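Local coordinates for PFC0360w protein (PDB 3NI8), which probably activates the ATPase of the chaperone Hsp90 in the malaria parasite Plasmodium falciparum, at residues K62-F74 and E85-Y97. Numbering follows the deposited sequence.
With IPA (isopropyl alcohol), chain B.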
# COMPACT_ATOMS: atom_id res chain seq x y z
N LYS A 62 -8.83 9.29 -6.35
CA LYS A 62 -8.69 7.90 -6.72
C LYS A 62 -7.24 7.52 -6.97
O LYS A 62 -6.36 8.38 -7.16
CB LYS A 62 -9.56 7.57 -7.94
CG LYS A 62 -11.03 7.39 -7.58
CD LYS A 62 -11.89 7.49 -8.82
CE LYS A 62 -13.36 7.08 -8.56
NZ LYS A 62 -14.14 7.33 -9.84
N PHE A 63 -7.00 6.22 -6.93
CA PHE A 63 -5.76 5.64 -7.38
C PHE A 63 -6.02 4.29 -8.01
O PHE A 63 -7.02 3.64 -7.74
CB PHE A 63 -4.68 5.58 -6.28
CG PHE A 63 -4.98 4.63 -5.14
CD1 PHE A 63 -4.63 3.29 -5.23
CD2 PHE A 63 -5.57 5.10 -3.97
CE1 PHE A 63 -4.89 2.41 -4.17
CE2 PHE A 63 -5.82 4.24 -2.91
CZ PHE A 63 -5.49 2.89 -3.01
N SER A 64 -5.07 3.89 -8.84
CA SER A 64 -5.13 2.65 -9.59
C SER A 64 -3.71 2.13 -9.78
O SER A 64 -2.81 2.90 -10.13
CB SER A 64 -5.78 2.90 -10.95
OG SER A 64 -5.26 2.02 -11.92
N LEU A 65 -3.52 0.84 -9.52
CA LEU A 65 -2.25 0.17 -9.77
C LEU A 65 -2.47 -0.98 -10.76
O LEU A 65 -3.57 -1.57 -10.80
CB LEU A 65 -1.72 -0.40 -8.46
CG LEU A 65 -0.75 0.36 -7.55
CD1 LEU A 65 -0.90 1.88 -7.62
CD2 LEU A 65 -0.92 -0.13 -6.13
N PHE A 66 -1.42 -1.31 -11.53
CA PHE A 66 -1.43 -2.40 -12.50
C PHE A 66 -2.63 -2.32 -13.47
O PHE A 66 -3.41 -3.27 -13.57
CB PHE A 66 -1.40 -3.79 -11.81
CG PHE A 66 -0.14 -4.08 -11.00
CD1 PHE A 66 1.05 -4.45 -11.62
CD2 PHE A 66 -0.17 -4.01 -9.61
CE1 PHE A 66 2.21 -4.72 -10.87
CE2 PHE A 66 1.00 -4.28 -8.84
CZ PHE A 66 2.18 -4.64 -9.48
N SER A 67 -2.77 -1.19 -14.15
CA SER A 67 -3.88 -0.93 -15.07
C SER A 67 -5.30 -1.18 -14.51
O SER A 67 -6.20 -1.67 -15.22
CB SER A 67 -3.68 -1.69 -16.38
OG SER A 67 -2.41 -1.37 -16.93
N GLY A 68 -5.50 -0.83 -13.24
CA GLY A 68 -6.81 -0.90 -12.62
C GLY A 68 -7.12 -2.24 -11.98
O GLY A 68 -8.26 -2.51 -11.63
N SER A 69 -6.09 -3.07 -11.83
CA SER A 69 -6.22 -4.36 -11.14
C SER A 69 -6.36 -4.19 -9.62
O SER A 69 -6.95 -5.03 -8.93
CB SER A 69 -5.01 -5.24 -11.46
OG SER A 69 -5.10 -5.72 -12.80
N ILE A 70 -5.74 -3.13 -9.12
CA ILE A 70 -5.88 -2.68 -7.75
C ILE A 70 -6.40 -1.24 -7.85
O ILE A 70 -5.81 -0.41 -8.55
CB ILE A 70 -4.52 -2.75 -7.01
CG1 ILE A 70 -4.07 -4.20 -6.84
CG2 ILE A 70 -4.58 -2.03 -5.66
CD1 ILE A 70 -2.73 -4.37 -6.04
N LEU A 71 -7.52 -0.96 -7.20
CA LEU A 71 -8.02 0.41 -7.12
C LEU A 71 -8.39 0.82 -5.71
O LEU A 71 -8.53 -0.01 -4.81
CB LEU A 71 -9.17 0.69 -8.09
CG LEU A 71 -10.50 -0.06 -8.06
CD1 LEU A 71 -11.57 0.76 -8.85
CD2 LEU A 71 -10.33 -1.44 -8.66
N GLY A 72 -8.50 2.12 -5.51
CA GLY A 72 -8.76 2.65 -4.22
C GLY A 72 -8.99 4.14 -4.28
O GLY A 72 -9.24 4.70 -5.34
N GLU A 73 -8.92 4.75 -3.11
CA GLU A 73 -9.27 6.13 -2.89
C GLU A 73 -8.62 6.57 -1.57
O GLU A 73 -8.69 5.86 -0.56
CB GLU A 73 -10.78 6.25 -2.82
CG GLU A 73 -11.31 7.57 -2.24
CD GLU A 73 -12.84 7.61 -2.18
OE1 GLU A 73 -13.39 8.49 -1.46
OE2 GLU A 73 -13.48 6.77 -2.86
N PHE A 74 -7.92 7.69 -1.62
CA PHE A 74 -7.32 8.29 -0.43
C PHE A 74 -8.39 8.90 0.45
O PHE A 74 -9.23 9.66 -0.03
CB PHE A 74 -6.30 9.37 -0.83
CG PHE A 74 -5.16 8.86 -1.69
CD1 PHE A 74 -4.19 8.03 -1.16
CD2 PHE A 74 -5.06 9.25 -3.03
CE1 PHE A 74 -3.12 7.57 -1.96
CE2 PHE A 74 -3.99 8.80 -3.85
CZ PHE A 74 -3.02 7.96 -3.30
N GLU A 85 -6.61 4.58 3.19
CA GLU A 85 -7.18 4.33 1.85
C GLU A 85 -8.35 3.38 1.93
O GLU A 85 -8.35 2.49 2.77
CB GLU A 85 -6.12 3.67 0.95
CG GLU A 85 -4.86 4.51 0.78
CD GLU A 85 -3.73 3.77 0.10
OE1 GLU A 85 -3.84 2.56 -0.18
OE2 GLU A 85 -2.71 4.43 -0.15
N LYS A 86 -9.34 3.59 1.06
CA LYS A 86 -10.17 2.48 0.55
C LYS A 86 -9.32 1.78 -0.52
O LYS A 86 -8.59 2.43 -1.25
CB LYS A 86 -11.47 2.97 -0.09
CG LYS A 86 -12.30 3.95 0.76
CD LYS A 86 -13.80 3.57 0.75
CE LYS A 86 -14.46 3.82 -0.60
NZ LYS A 86 -14.42 5.29 -0.88
N TRP A 87 -9.43 0.46 -0.62
CA TRP A 87 -8.49 -0.35 -1.39
C TRP A 87 -9.13 -1.68 -1.74
O TRP A 87 -9.59 -2.41 -0.86
CB TRP A 87 -7.26 -0.60 -0.50
CG TRP A 87 -6.01 -1.19 -1.17
CD1 TRP A 87 -4.86 -0.51 -1.49
CD2 TRP A 87 -5.78 -2.57 -1.53
NE1 TRP A 87 -3.93 -1.38 -2.03
CE2 TRP A 87 -4.46 -2.64 -2.06
CE3 TRP A 87 -6.54 -3.74 -1.45
CZ2 TRP A 87 -3.89 -3.85 -2.53
CZ3 TRP A 87 -5.99 -4.94 -1.91
CH2 TRP A 87 -4.66 -4.99 -2.44
N LYS A 88 -9.16 -2.00 -3.03
CA LYS A 88 -9.65 -3.31 -3.47
C LYS A 88 -8.86 -3.82 -4.69
O LYS A 88 -8.23 -3.03 -5.39
CB LYS A 88 -11.16 -3.28 -3.78
CG LYS A 88 -11.52 -2.44 -5.01
CD LYS A 88 -13.02 -2.18 -5.18
CE LYS A 88 -13.76 -3.44 -5.58
NZ LYS A 88 -15.12 -3.42 -4.96
N PHE A 89 -8.87 -5.14 -4.90
CA PHE A 89 -8.59 -5.73 -6.20
C PHE A 89 -9.89 -5.61 -6.99
O PHE A 89 -10.98 -5.70 -6.41
CB PHE A 89 -8.23 -7.20 -6.08
CG PHE A 89 -6.85 -7.47 -5.57
CD1 PHE A 89 -5.74 -7.40 -6.43
CD2 PHE A 89 -6.65 -7.88 -4.26
CE1 PHE A 89 -4.46 -7.68 -5.97
CE2 PHE A 89 -5.36 -8.16 -3.77
CZ PHE A 89 -4.26 -8.06 -4.62
N ARG A 90 -9.80 -5.40 -8.30
CA ARG A 90 -11.02 -5.18 -9.07
C ARG A 90 -11.93 -6.40 -9.15
O ARG A 90 -13.07 -6.28 -9.55
CB ARG A 90 -10.73 -4.60 -10.46
CG ARG A 90 -10.16 -5.55 -11.46
CD ARG A 90 -9.89 -4.76 -12.74
NE ARG A 90 -9.55 -5.63 -13.86
CZ ARG A 90 -10.14 -5.59 -15.05
NH1 ARG A 90 -11.10 -4.70 -15.29
NH2 ARG A 90 -9.76 -6.44 -16.00
N ASP A 91 -11.43 -7.56 -8.74
CA ASP A 91 -12.18 -8.79 -8.83
C ASP A 91 -12.99 -9.10 -7.56
O ASP A 91 -13.72 -10.10 -7.52
CB ASP A 91 -11.27 -9.95 -9.20
CG ASP A 91 -10.32 -10.30 -8.10
OD1 ASP A 91 -9.43 -9.48 -7.80
OD2 ASP A 91 -10.44 -11.40 -7.53
N TRP A 92 -12.86 -8.25 -6.54
CA TRP A 92 -13.72 -8.30 -5.37
C TRP A 92 -15.14 -7.84 -5.75
O TRP A 92 -15.34 -7.20 -6.79
CB TRP A 92 -13.19 -7.39 -4.26
CG TRP A 92 -11.94 -7.84 -3.62
CD1 TRP A 92 -11.22 -8.96 -3.92
CD2 TRP A 92 -11.22 -7.16 -2.60
NE1 TRP A 92 -10.10 -9.03 -3.13
CE2 TRP A 92 -10.07 -7.94 -2.31
CE3 TRP A 92 -11.43 -5.98 -1.88
CZ2 TRP A 92 -9.15 -7.57 -1.32
CZ3 TRP A 92 -10.49 -5.61 -0.91
CH2 TRP A 92 -9.38 -6.40 -0.64
N ASN A 93 -16.11 -8.13 -4.89
CA ASN A 93 -17.46 -7.64 -5.07
C ASN A 93 -17.46 -6.16 -5.28
O ASN A 93 -16.64 -5.45 -4.67
CB ASN A 93 -18.33 -7.98 -3.87
CG ASN A 93 -18.77 -9.41 -3.87
OD1 ASN A 93 -19.40 -9.88 -4.83
ND2 ASN A 93 -18.43 -10.14 -2.80
N GLU A 94 -18.36 -5.68 -6.12
CA GLU A 94 -18.47 -4.26 -6.44
C GLU A 94 -18.50 -3.42 -5.15
O GLU A 94 -17.80 -2.40 -5.06
CB GLU A 94 -19.68 -4.02 -7.37
CG GLU A 94 -20.33 -2.61 -7.33
CD GLU A 94 -19.74 -1.59 -8.32
OE1 GLU A 94 -18.50 -1.41 -8.38
OE2 GLU A 94 -20.55 -0.93 -9.03
N CYS A 95 -19.27 -3.89 -4.16
CA CYS A 95 -19.42 -3.23 -2.86
C CYS A 95 -18.19 -3.29 -1.96
O CYS A 95 -17.92 -2.33 -1.22
CB CYS A 95 -20.64 -3.81 -2.10
SG CYS A 95 -22.18 -2.78 -2.11
N ASP A 96 -17.45 -4.40 -2.00
CA ASP A 96 -16.36 -4.63 -1.03
C ASP A 96 -15.13 -3.72 -1.22
O ASP A 96 -14.63 -3.53 -2.32
CB ASP A 96 -15.98 -6.11 -1.00
CG ASP A 96 -17.09 -6.99 -0.44
OD1 ASP A 96 -18.10 -6.44 0.07
OD2 ASP A 96 -16.97 -8.24 -0.49
N TYR A 97 -14.70 -3.11 -0.11
CA TYR A 97 -13.52 -2.27 -0.06
C TYR A 97 -12.79 -2.55 1.25
O TYR A 97 -13.40 -2.48 2.31
CB TYR A 97 -13.91 -0.79 -0.09
CG TYR A 97 -13.85 -0.14 -1.45
CD1 TYR A 97 -12.61 0.25 -2.01
CD2 TYR A 97 -15.02 0.11 -2.19
CE1 TYR A 97 -12.54 0.86 -3.28
CE2 TYR A 97 -14.96 0.72 -3.47
CZ TYR A 97 -13.72 1.10 -4.00
OH TYR A 97 -13.65 1.70 -5.23
C1 IPA B . -1.30 3.85 -3.64
C2 IPA B . -1.23 3.05 -2.34
C3 IPA B . -0.67 1.63 -2.46
O2 IPA B . -0.53 3.78 -1.37
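Glu73 and Lys86 form a salt bridge between neighbouring strands, with Lys86 NZ 2.6 Å from Glu73 OE2. The ammonium meets that oxygen from above the carboxylate plane. Glu73 reaches out extended, whereas the Lys86 chain is bent at three torsions and curls back to it. The same pair is joined by two backbone hydrogen bonds, and so is Leu71 with Lys88, where Lys88 N to Leu71 O is 2.7 Å and nearly straight at 170°. Arg90 N also bonds to Ser69 O. These bonds zip strand 70-74 antiparallel to strand 85-89, a hairpin of the antiparallel sheet of this SRPBCC (helix-grip) fold.

Lys88 NZ reaches past the end of the strand and donates to Asn93 O and Asp96 O. The Lys88 and Lys86 chains cover opposite faces of the Tyr97 ring, at CD and CE respectively.

On the other face of the sheet, Ile70 sets CG2 against one face of the Trp87 indole, while CG1 lies 3.6 Å from Phe89 CE1. Gly72 pairs with Trp87; it has no side chain, and its CA lies 3.0 Å from Lys86 O. Phe63 CG sits between the backbone N and the carbonyl carbon (chi1 67°), which lays one ring face over Gly72 CA, with the edge at Trp87 CD1, 3.8 Å from Phe63 CZ. C1 of an isopropyl alcohol, probably from the crystallisation liquor, lies over the opposite face, toward its rim.

Thus one face carries the salt bridge, aliphatic chains and Tyr97, the other mainly aromatic packing, with Phe89 and Trp92 against helix 132-150. The buried Glu85 carboxylate touches Phe63 and Phe74 (Phe74 CE1 to Glu85 OE2 3.6 Å). Such surroundings would probably favour a hydrogen-bond donor beside it, a place the alcohol O2 takes here, 2.6 Å from Glu85 OE2.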